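Long-range contacts in particle-associated lyase (Acinetobacter bacteriophage AP22, PDB 4Y9V), which probably cleaves the capsular polysaccharide of Acinetobacter baumannii as a trimeric tailspike, letting the phage through the capsule to the bacterial surface: residues K76-S81 and E97-T102; A127-K132 and Y195-N200; T298-A303 and D330-D335. All blocks are in the same frame, centred on the assembly; numbering follows the deposited sequence.

Contact 1 of 3, residues K76-S81 and E97-T102; sequences KLHVKS and EFVNET. With EDO (1,2-ethanediol), chain G; EDO (1,2-ethanediol), chain J.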
loop_
_atom_site.group_PDB
_atom_site.type_symbol
_atom_site.label_atom_id
_atom_site.label_comp_id
_atom_site.label_asym_id
_atom_site.label_seq_id
_atom_site.Cartn_x
_atom_site.Cartn_y
_atom_site.Cartn_z
ATOM N N LYS A 76 11.746 20.570 -32.160
ATOM C CA LYS A 76 12.352 20.739 -30.837
ATOM C C LYS A 76 12.841 22.170 -30.798
ATOM O O LYS A 76 13.698 22.569 -31.603
ATOM C CB LYS A 76 13.465 19.713 -30.676
ATOM C CG LYS A 76 14.098 19.703 -29.305
ATOM C CD LYS A 76 15.097 18.572 -29.208
ATOM C CE LYS A 76 15.802 18.504 -27.906
ATOM N NZ LYS A 76 16.622 17.238 -27.723
ATOM N N LEU A 77 12.311 22.937 -29.841
ATOM C CA LEU A 77 12.642 24.348 -29.736
ATOM C C LEU A 77 13.316 24.643 -28.398
ATOM O O LEU A 77 12.736 24.359 -27.329
ATOM C CB LEU A 77 11.384 25.208 -29.843
ATOM C CG LEU A 77 11.609 26.732 -29.754
ATOM C CD1 LEU A 77 12.351 27.244 -30.969
ATOM C CD2 LEU A 77 10.294 27.448 -29.524
ATOM N N HIS A 78 14.494 25.232 -28.453
ATOM C CA HIS A 78 15.219 25.702 -27.265
ATOM C C HIS A 78 14.848 27.156 -27.013
ATOM O O HIS A 78 14.815 27.960 -27.949
ATOM C CB HIS A 78 16.722 25.562 -27.478
ATOM C CG HIS A 78 17.165 24.160 -27.589
ATOM N ND1 HIS A 78 17.062 23.386 -28.703
ATOM C CD2 HIS A 78 17.716 23.394 -26.593
ATOM C CE1 HIS A 78 17.550 22.127 -28.351
ATOM N NE2 HIS A 78 17.951 22.164 -27.102
ATOM N N VAL A 79 14.582 27.490 -25.757
ATOM C CA VAL A 79 14.150 28.837 -25.362
ATOM C C VAL A 79 15.047 29.380 -24.259
ATOM O O VAL A 79 15.193 28.749 -23.199
ATOM C CB VAL A 79 12.676 28.852 -24.945
ATOM C CG1 VAL A 79 12.240 30.250 -24.557
ATOM C CG2 VAL A 79 11.793 28.284 -26.045
ATOM N N LYS A 80 15.604 30.562 -24.493
ATOM C CA LYS A 80 16.395 31.293 -23.524
ATOM C C LYS A 80 15.528 31.854 -22.441
ATOM O O LYS A 80 14.399 32.332 -22.649
ATOM C CB LYS A 80 17.110 32.431 -24.259
ATOM C CG LYS A 80 17.991 33.320 -23.412
ATOM C CD LYS A 80 18.801 34.347 -24.220
ATOM C CE LYS A 80 19.541 35.325 -23.371
ATOM N NZ LYS A 80 20.677 34.679 -22.641
ATOM N N SER A 81 16.070 31.873 -21.219
ATOM C CA SER A 81 15.357 32.343 -20.034
ATOM C C SER A 81 15.061 33.853 -20.104
ATOM O O SER A 81 15.951 34.691 -19.952
ATOM C CB SER A 81 16.234 32.083 -18.821
ATOM O OG SER A 81 15.599 32.456 -17.637
ATOM N N GLU A 97 8.317 19.720 -28.941
ATOM C CA GLU A 97 9.097 19.632 -27.714
ATOM C C GLU A 97 9.745 20.974 -27.387
ATOM O O GLU A 97 10.459 21.524 -28.238
ATOM C CB GLU A 97 10.175 18.561 -27.840
ATOM C CG GLU A 97 11.069 18.464 -26.605
ATOM C CD GLU A 97 12.066 17.335 -26.581
ATOM O OE1 GLU A 97 12.201 16.618 -27.604
ATOM O OE2 GLU A 97 12.723 17.146 -25.513
ATOM N N PHE A 98 9.505 21.466 -26.183
ATOM C CA PHE A 98 10.249 22.592 -25.643
ATOM C C PHE A 98 11.435 22.101 -24.809
ATOM O O PHE A 98 11.306 21.181 -23.992
ATOM C CB PHE A 98 9.392 23.420 -24.661
ATOM C CG PHE A 98 8.376 24.308 -25.321
ATOM C CD1 PHE A 98 8.744 25.595 -25.755
ATOM C CD2 PHE A 98 7.033 23.934 -25.495
ATOM C CE1 PHE A 98 7.811 26.449 -26.288
ATOM C CE2 PHE A 98 6.110 24.806 -26.044
ATOM C CZ PHE A 98 6.494 26.068 -26.435
ATOM N N VAL A 99 12.564 22.815 -24.950
ATOM C CA VAL A 99 13.695 22.720 -24.043
ATOM C C VAL A 99 13.918 24.139 -23.514
ATOM O O VAL A 99 14.560 24.976 -24.147
ATOM C CB VAL A 99 14.961 22.154 -24.680
ATOM C CG1 VAL A 99 16.020 21.965 -23.597
ATOM C CG2 VAL A 99 14.692 20.877 -25.415
ATOM N N ASN A 100 13.315 24.431 -22.357
ATOM C CA ASN A 100 13.301 25.762 -21.785
ATOM C C ASN A 100 14.328 25.914 -20.671
ATOM O O ASN A 100 14.388 25.065 -19.790
ATOM C CB ASN A 100 11.910 26.076 -21.246
ATOM C CG ASN A 100 10.878 26.129 -22.357
ATOM O OD1 ASN A 100 11.159 26.459 -23.473
ATOM N ND2 ASN A 100 9.624 25.804 -22.006
ATOM N N GLU A 101 15.107 26.992 -20.682
ATOM C CA GLU A 101 15.955 27.313 -19.553
ATOM C C GLU A 101 15.082 27.619 -18.332
ATOM O O GLU A 101 13.987 28.194 -18.471
ATOM C CB GLU A 101 16.879 28.480 -19.893
ATOM C CG GLU A 101 17.943 28.159 -20.925
ATOM C CD GLU A 101 18.943 29.286 -21.119
ATOM O OE1 GLU A 101 18.576 30.464 -20.839
ATOM O OE2 GLU A 101 20.088 29.047 -21.575
ATOM N N THR A 102 15.573 27.336 -17.149
ATOM C CA THR A 102 14.884 27.753 -15.939
ATOM C C THR A 102 14.678 29.264 -15.976
ATOM O O THR A 102 15.581 30.009 -16.396
ATOM C CB THR A 102 15.708 27.331 -14.716
ATOM O OG1 THR A 102 15.764 25.891 -14.729
ATOM C CG2 THR A 102 15.080 27.807 -13.406
HETATM C C1 EDO G . 18.729 29.270 -25.957
HETATM O O1 EDO G . 17.769 29.237 -26.937
HETATM C C2 EDO G . 18.482 28.266 -24.803
HETATM O O2 EDO G . 18.676 26.939 -25.199
HETATM C C1 EDO J . 23.456 29.594 -21.196
HETATM O O1 EDO J . 22.508 29.626 -20.121
HETATM C C2 EDO J . 23.819 30.975 -21.643
HETATM O O2 EDO J . 24.505 31.690 -20.636
HETATM O O HOH W 1 14.599 15.379 -28.003
HETATM O O HOH W 2 20.257 32.581 -20.614
#
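Leu77 and Phe98 stand side by side on the same face of two parallel strands, and with Val79 they make the dense, buried side of this contact. The CD2 methyl of Leu77 lies 4.2 Å from CE1 of Phe98, while CG2 of Val79 comes up at the edge of the same ring. Asn100 OD1 presses against Val79 CB at 3.2 Å; it has no polar partner, whereas its ND2 is bonded to Tyr215 O. Four backbone hydrogen bonds form the ladder, N and O of Leu77 and Val79 pairing with Glu97, Val99 and Glu101. The face of His78 and Val99 is as closely packed but nearer solvent, Val99 CG2 sitting over the imidazole. Looser are the charged ends. Extended from chi1 (-175°) outward, Lys76 lies along Glu97, and a water bridges Lys76 NZ and Glu97 OE1, 4.5 Å apart. Ser81 N donates to Glu101 OE1 at 2.9 Å, on the anti side, tilted 28° from the carboxylate plane; a second water joins that oxygen to Lys80 NZ. Ser81 OG reaches Thr102 O at 2.7 Å. A carboxylate and a hydroxyl thus continue the ladder, while Lys76 and Glu97 probably attract partly through water.

Contact 2 of 3, residues A127-K132 and Y195-N200; sequences ASDIVK and YLTSEN. With EDO (1,2-ethanediol), chain D.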
loop_
_atom_site.group_PDB
_atom_site.type_symbol
_atom_site.label_atom_id
_atom_site.label_comp_id
_atom_site.label_asym_id
_atom_site.label_seq_id
_atom_site.Cartn_x
_atom_site.Cartn_y
_atom_site.Cartn_z
ATOM N N ALA A 127 -21.544 -3.080 -33.020
ATOM C CA ALA A 127 -22.383 -4.048 -33.697
ATOM C C ALA A 127 -22.568 -5.371 -32.914
ATOM O O ALA A 127 -23.214 -6.256 -33.422
ATOM C CB ALA A 127 -21.903 -4.364 -35.115
ATOM N N SER A 128 -22.044 -5.463 -31.690
ATOM C CA SER A 128 -22.381 -6.570 -30.791
ATOM C C SER A 128 -22.483 -6.007 -29.382
ATOM O O SER A 128 -21.913 -4.948 -29.074
ATOM C CB SER A 128 -21.355 -7.669 -30.795
ATOM O OG SER A 128 -20.057 -7.210 -30.435
ATOM N N ASP A 129 -23.121 -6.742 -28.496
ATOM C CA ASP A 129 -23.269 -6.296 -27.127
ATOM C C ASP A 129 -21.968 -6.589 -26.346
ATOM O O ASP A 129 -21.359 -7.656 -26.488
ATOM C CB ASP A 129 -24.447 -6.993 -26.489
ATOM C CG ASP A 129 -25.806 -6.630 -27.095
ATOM O OD1 ASP A 129 -25.946 -5.584 -27.724
ATOM O OD2 ASP A 129 -26.746 -7.417 -26.875
ATOM N N ILE A 130 -21.578 -5.643 -25.537
ATOM C CA ILE A 130 -20.411 -5.727 -24.641
ATOM C C ILE A 130 -20.904 -5.934 -23.211
ATOM O O ILE A 130 -21.787 -5.191 -22.753
ATOM C CB ILE A 130 -19.562 -4.471 -24.786
ATOM C CG1 ILE A 130 -18.931 -4.376 -26.182
ATOM C CG2 ILE A 130 -18.494 -4.422 -23.691
ATOM C CD1 ILE A 130 -18.255 -3.067 -26.452
ATOM N N VAL A 131 -20.317 -6.904 -22.534
ATOM C CA VAL A 131 -20.669 -7.292 -21.172
ATOM C C VAL A 131 -19.580 -6.842 -20.206
ATOM O O VAL A 131 -18.406 -7.239 -20.309
ATOM C CB VAL A 131 -20.880 -8.801 -21.077
ATOM C CG1 VAL A 131 -21.237 -9.202 -19.638
ATOM C CG2 VAL A 131 -21.965 -9.247 -22.058
ATOM N N LYS A 132 -19.979 -6.035 -19.217
ATOM C CA LYS A 132 -19.094 -5.492 -18.183
ATOM C C LYS A 132 -18.313 -6.624 -17.524
ATOM O O LYS A 132 -18.864 -7.640 -17.094
ATOM C CB LYS A 132 -19.916 -4.700 -17.153
ATOM C CG LYS A 132 -19.135 -4.170 -15.957
ATOM C CD LYS A 132 -19.890 -3.324 -14.934
ATOM C CE LYS A 132 -18.965 -2.779 -13.844
ATOM N NZ LYS A 132 -19.492 -1.617 -13.091
ATOM N N TYR A 195 -22.413 -2.178 -22.950
ATOM C CA TYR A 195 -22.772 -1.344 -24.099
ATOM C C TYR A 195 -23.570 -2.209 -25.063
ATOM O O TYR A 195 -23.128 -3.309 -25.398
ATOM C CB TYR A 195 -21.553 -0.770 -24.833
ATOM C CG TYR A 195 -20.558 -0.057 -23.959
ATOM C CD1 TYR A 195 -20.660 1.285 -23.635
ATOM C CD2 TYR A 195 -19.482 -0.756 -23.404
ATOM C CE1 TYR A 195 -19.718 1.890 -22.817
ATOM C CE2 TYR A 195 -18.550 -0.158 -22.598
ATOM C CZ TYR A 195 -18.661 1.194 -22.301
ATOM O OH TYR A 195 -17.763 1.840 -21.490
ATOM N N LEU A 196 -24.720 -1.728 -25.500
ATOM C CA LEU A 196 -25.602 -2.513 -26.379
ATOM C C LEU A 196 -25.608 -1.972 -27.793
ATOM O O LEU A 196 -25.594 -0.752 -28.006
ATOM C CB LEU A 196 -27.035 -2.495 -25.858
ATOM C CG LEU A 196 -27.197 -2.972 -24.406
ATOM C CD1 LEU A 196 -28.659 -2.785 -23.969
ATOM C CD2 LEU A 196 -26.681 -4.393 -24.174
ATOM N N THR A 197 -25.750 -2.864 -28.760
ATOM C CA THR A 197 -25.886 -2.487 -30.152
ATOM C C THR A 197 -26.975 -1.444 -30.324
ATOM O O THR A 197 -26.820 -0.498 -31.100
ATOM C CB THR A 197 -26.236 -3.694 -31.025
ATOM O OG1 THR A 197 -27.429 -4.347 -30.546
ATOM C CG2 THR A 197 -25.071 -4.659 -30.941
ATOM N N SER A 198 -28.091 -1.712 -29.608
ATOM C CA SER A 198 -29.279 -0.918 -29.674
ATOM C C SER A 198 -29.128 0.494 -29.145
ATOM O O SER A 198 -29.998 1.351 -29.393
ATOM C CB SER A 198 -30.418 -1.628 -28.881
ATOM O OG SER A 198 -30.123 -1.701 -27.495
ATOM N N GLU A 199 -28.114 0.778 -28.370
ATOM C CA GLU A 199 -27.826 2.057 -27.780
ATOM C C GLU A 199 -27.060 2.932 -28.809
ATOM O O GLU A 199 -26.558 2.438 -29.816
ATOM C CB GLU A 199 -27.008 1.922 -26.468
ATOM C CG GLU A 199 -27.867 1.298 -25.336
ATOM C CD GLU A 199 -27.063 0.839 -24.151
ATOM O OE1 GLU A 199 -25.849 0.666 -24.247
ATOM O OE2 GLU A 199 -27.699 0.630 -23.088
ATOM N N ASN A 200 -26.937 4.235 -28.534
ATOM C CA ASN A 200 -26.193 5.151 -29.366
ATOM C C ASN A 200 -24.695 5.097 -29.019
ATOM O O ASN A 200 -24.189 5.937 -28.304
ATOM C CB ASN A 200 -26.692 6.571 -29.257
ATOM C CG ASN A 200 -27.962 6.751 -30.028
ATOM O OD1 ASN A 200 -27.999 6.375 -31.220
ATOM N ND2 ASN A 200 -28.968 7.333 -29.441
HETATM C C1 EDO D . -19.039 2.804 -10.244
HETATM O O1 EDO D . -20.403 2.745 -10.206
HETATM C C2 EDO D . -18.384 1.462 -10.297
HETATM O O2 EDO D . -18.587 0.866 -11.565
#
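Asp129 and Thr197 meet where two loops run side by side, and one carboxylate oxygen accepts twice. Thr197 N points at Asp129 OD1 from 2.9 Å, nearly along the C-O axis and with an angle of 168° at the hydrogen. In the conformer described, one of two, the hydroxyl of Thr197 adds a weak bond to the same oxygen at 3.4 Å. It is brought there by a first torsion of 56°, which sets OG1 between the backbone N and the carbonyl carbon and leaves CG2 packed against Ser128 N. Beside this acceptor, CD2 of Leu196 touches Asp129 CG.

One residue further along, the backbones of Ile130 and Tyr195 satisfy each other as an antiparallel hydrogen-bonded pair. Ile130 N gives to Tyr195 O at 2.8 Å, and Tyr195 N returns a bond of 3.1 Å to Ile130 O. Their side chains meet at the edge of the phenol ring, Ile130 CG2 lying 3.8 Å from Tyr195 CD2; the hydroxyl at the far end of that ring is bonded to Glu173. Ile154 of strand 151-156 packs on both side chains.

Leu196 N is met by Glu199 OE1, which it approaches from above the carboxylate plane at 2.9 Å; that oxygen also forms a salt bridge with Lys171. Glu199 N in turn bonds to Leu196 O and closes a type I beta turn. Ser128 OG accepts from Asp139 N, tying the first loop to strand 137-139, while Val131 N is taken by Ser135 OG and Lys132 N by Asn194 OD1. A single antiparallel bridge followed by a side-chain-braced type I turn thus joins two loops between the strands of the tailspike Ig-like domain.

Contact 3 of 3, residues T298-A303 and D330-D335; sequences TRHAVA and DTSGAD. With SO4 (sulfate ion), chain K.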
loop_
_atom_site.group_PDB
_atom_site.type_symbol
_atom_site.label_atom_id
_atom_site.label_comp_id
_atom_site.label_asym_id
_atom_site.label_seq_id
_atom_site.Cartn_x
_atom_site.Cartn_y
_atom_site.Cartn_z
ATOM N N THR A 298 -7.998 27.203 -4.715
ATOM C CA THR A 298 -9.197 27.752 -4.110
ATOM C C THR A 298 -10.214 26.649 -3.796
ATOM O O THR A 298 -10.842 26.683 -2.743
ATOM C CB THR A 298 -9.834 28.815 -5.027
ATOM O OG1 THR A 298 -8.855 29.849 -5.185
ATOM C CG2 THR A 298 -11.121 29.368 -4.464
ATOM N N ARG A 299 -10.406 25.730 -4.752
ATOM C CA ARG A 299 -11.279 24.572 -4.569
ATOM C C ARG A 299 -10.406 23.310 -4.689
ATOM O O ARG A 299 -9.346 23.254 -4.091
ATOM C CB ARG A 299 -12.543 24.630 -5.435
ATOM C CG ARG A 299 -13.359 25.884 -5.176
ATOM C CD ARG A 299 -14.703 25.910 -5.876
ATOM N NE ARG A 299 -15.576 24.856 -5.389
ATOM C CZ ARG A 299 -15.944 23.770 -6.019
ATOM N NH1 ARG A 299 -15.559 23.494 -7.251
ATOM N NH2 ARG A 299 -16.740 22.887 -5.390
ATOM N N HIS A 300 -10.862 22.282 -5.390
ATOM C CA HIS A 300 -10.125 21.018 -5.370
ATOM C C HIS A 300 -8.691 21.231 -5.890
ATOM O O HIS A 300 -8.460 21.864 -6.917
ATOM C CB HIS A 300 -10.814 19.959 -6.206
ATOM C CG HIS A 300 -12.240 19.724 -5.862
ATOM N ND1 HIS A 300 -12.691 19.409 -4.617
ATOM C CD2 HIS A 300 -13.344 19.684 -6.658
ATOM C CE1 HIS A 300 -14.002 19.215 -4.611
ATOM N NE2 HIS A 300 -14.426 19.389 -5.838
ATOM N N ALA A 301 -7.742 20.626 -5.176
ATOM C CA ALA A 301 -6.345 20.656 -5.587
ATOM C C ALA A 301 -6.081 19.729 -6.773
ATOM O O ALA A 301 -5.455 20.130 -7.737
ATOM C CB ALA A 301 -5.464 20.356 -4.397
ATOM N N VAL A 302 -6.579 18.482 -6.646
ATOM C CA VAL A 302 -6.701 17.559 -7.775
ATOM C C VAL A 302 -8.190 17.287 -7.906
ATOM O O VAL A 302 -8.820 16.764 -6.982
ATOM C CB VAL A 302 -5.899 16.269 -7.605
ATOM C CG1 VAL A 302 -6.241 15.291 -8.720
ATOM C CG2 VAL A 302 -4.403 16.573 -7.580
ATOM N N ALA A 303 -8.748 17.674 -9.065
ATOM C CA ALA A 303 -10.122 17.373 -9.427
ATOM C C ALA A 303 -10.082 16.256 -10.450
ATOM O O ALA A 303 -9.348 16.350 -11.430
ATOM C CB ALA A 303 -10.802 18.580 -10.035
ATOM N N ASP A 330 -13.930 25.549 1.831
ATOM C CA ASP A 330 -14.273 24.370 2.633
ATOM C C ASP A 330 -14.759 23.166 1.841
ATOM O O ASP A 330 -15.464 22.336 2.406
ATOM C CB ASP A 330 -15.277 24.748 3.711
ATOM C CG ASP A 330 -15.325 23.767 4.875
ATOM O OD1 ASP A 330 -14.215 23.360 5.325
ATOM O OD2 ASP A 330 -16.442 23.453 5.346
ATOM N N THR A 331 -14.322 23.011 0.624
ATOM C CA THR A 331 -14.488 21.783 -0.147
ATOM C C THR A 331 -13.297 20.854 0.145
ATOM O O THR A 331 -12.651 20.989 1.166
ATOM C CB THR A 331 -14.747 22.103 -1.611
ATOM O OG1 THR A 331 -15.094 20.897 -2.307
ATOM C CG2 THR A 331 -13.583 22.738 -2.323
ATOM N N SER A 332 -13.069 19.894 -0.751
ATOM C CA SER A 332 -12.007 18.910 -0.545
ATOM C C SER A 332 -10.776 19.209 -1.370
ATOM O O SER A 332 -10.828 19.611 -2.533
ATOM C CB SER A 332 -12.508 17.509 -0.874
ATOM O OG SER A 332 -12.939 17.441 -2.239
ATOM N N GLY A 333 -9.616 18.925 -0.771
ATOM C CA GLY A 333 -8.370 18.968 -1.512
ATOM C C GLY A 333 -8.289 17.903 -2.592
ATOM O O GLY A 333 -7.995 18.176 -3.752
ATOM N N ALA A 334 -8.534 16.663 -2.168
ATOM C CA ALA A 334 -8.641 15.497 -3.054
ATOM C C ALA A 334 -10.096 15.329 -3.479
ATOM O O ALA A 334 -11.017 15.407 -2.666
ATOM C CB ALA A 334 -8.189 14.239 -2.319
ATOM N N ASP A 335 -10.294 15.064 -4.769
ATOM C CA ASP A 335 -11.624 14.908 -5.299
ATOM C C ASP A 335 -11.752 13.728 -6.234
ATOM O O ASP A 335 -10.828 13.354 -6.977
ATOM C CB ASP A 335 -12.036 16.197 -6.057
ATOM C CG ASP A 335 -13.252 16.018 -6.979
ATOM O OD1 ASP A 335 -14.381 16.072 -6.441
ATOM O OD2 ASP A 335 -13.012 15.815 -8.206
HETATM S S SO4 K . -17.353 20.143 -7.764
HETATM O O1 SO4 K . -18.179 19.428 -8.723
HETATM O O2 SO4 K . -17.041 19.257 -6.629
HETATM O O3 SO4 K . -18.145 21.295 -7.302
HETATM O O4 SO4 K . -16.069 20.642 -8.311
#
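The His300 imidazole has Asp335 CB over the centre of one face, a CH-pi contact of 3.6 Å to the centroid, with the carboxylate stacked on the ring at 21° between planes. Two partners lie at its edge, near the ring plane. ND1 donates to Ser332 O at 2.8 Å, and NE2 donates to O2 of a sulfate, probably from the crystallisation liquor, at 2.7 Å in an almost straight bond (178°). Asp335 OD1 is close to NE2 but badly angled for a bond; it is held instead by Thr354, while OD2 takes bonds from Ile304 N and His337. The Arg299 guanidinium meets the same sulfate edge-on: NH2 donates to O3 at 2.9 Å and NH1 to O4 at 3.1 Å. A bend at its third torsion (64°) turns the group toward the ion, and Thr331 CG2 packs against Arg299 CB. In the backbone of the same contact Gly333 O accepts from both Ala301 N, at 2.8 Å, and Val302 N, holding the loop that leads into strand 302-305. Arg166 and Tyr278, which line the glycan pocket, complete the sulfate site. An imidazole N-H and a guanidinium thus gather an anion where the side chain of Arg299 is about 10 Å from a bound sugar, which is consistent with a surface suited to acidic groups.

Overall arrangement
The three contacts follow one another along the chain without touching. Contact 1 belongs to the N-terminal part of the trimer, where neighbouring subunits pack on it; no other chain reaches contacts 2 and 3. Contact 3 lies in the pectin lyase-like region, with the side chain of Ala303 about 6 Å from a bound sugar of the capsular saccharide. Its centre is about 32 Å from that of contact 1 and about 36 Å from that of contact 2. The centres of contacts 1 and 2 are about 47 Å apart. Contact 2 lies in the Ig-like domain, which also holds Arg166, Tyr168 and Tyr169 of the glycan pocket, consistent with a pocket shared with the lyase-like region, home of Phe249, Tyr278 and His337.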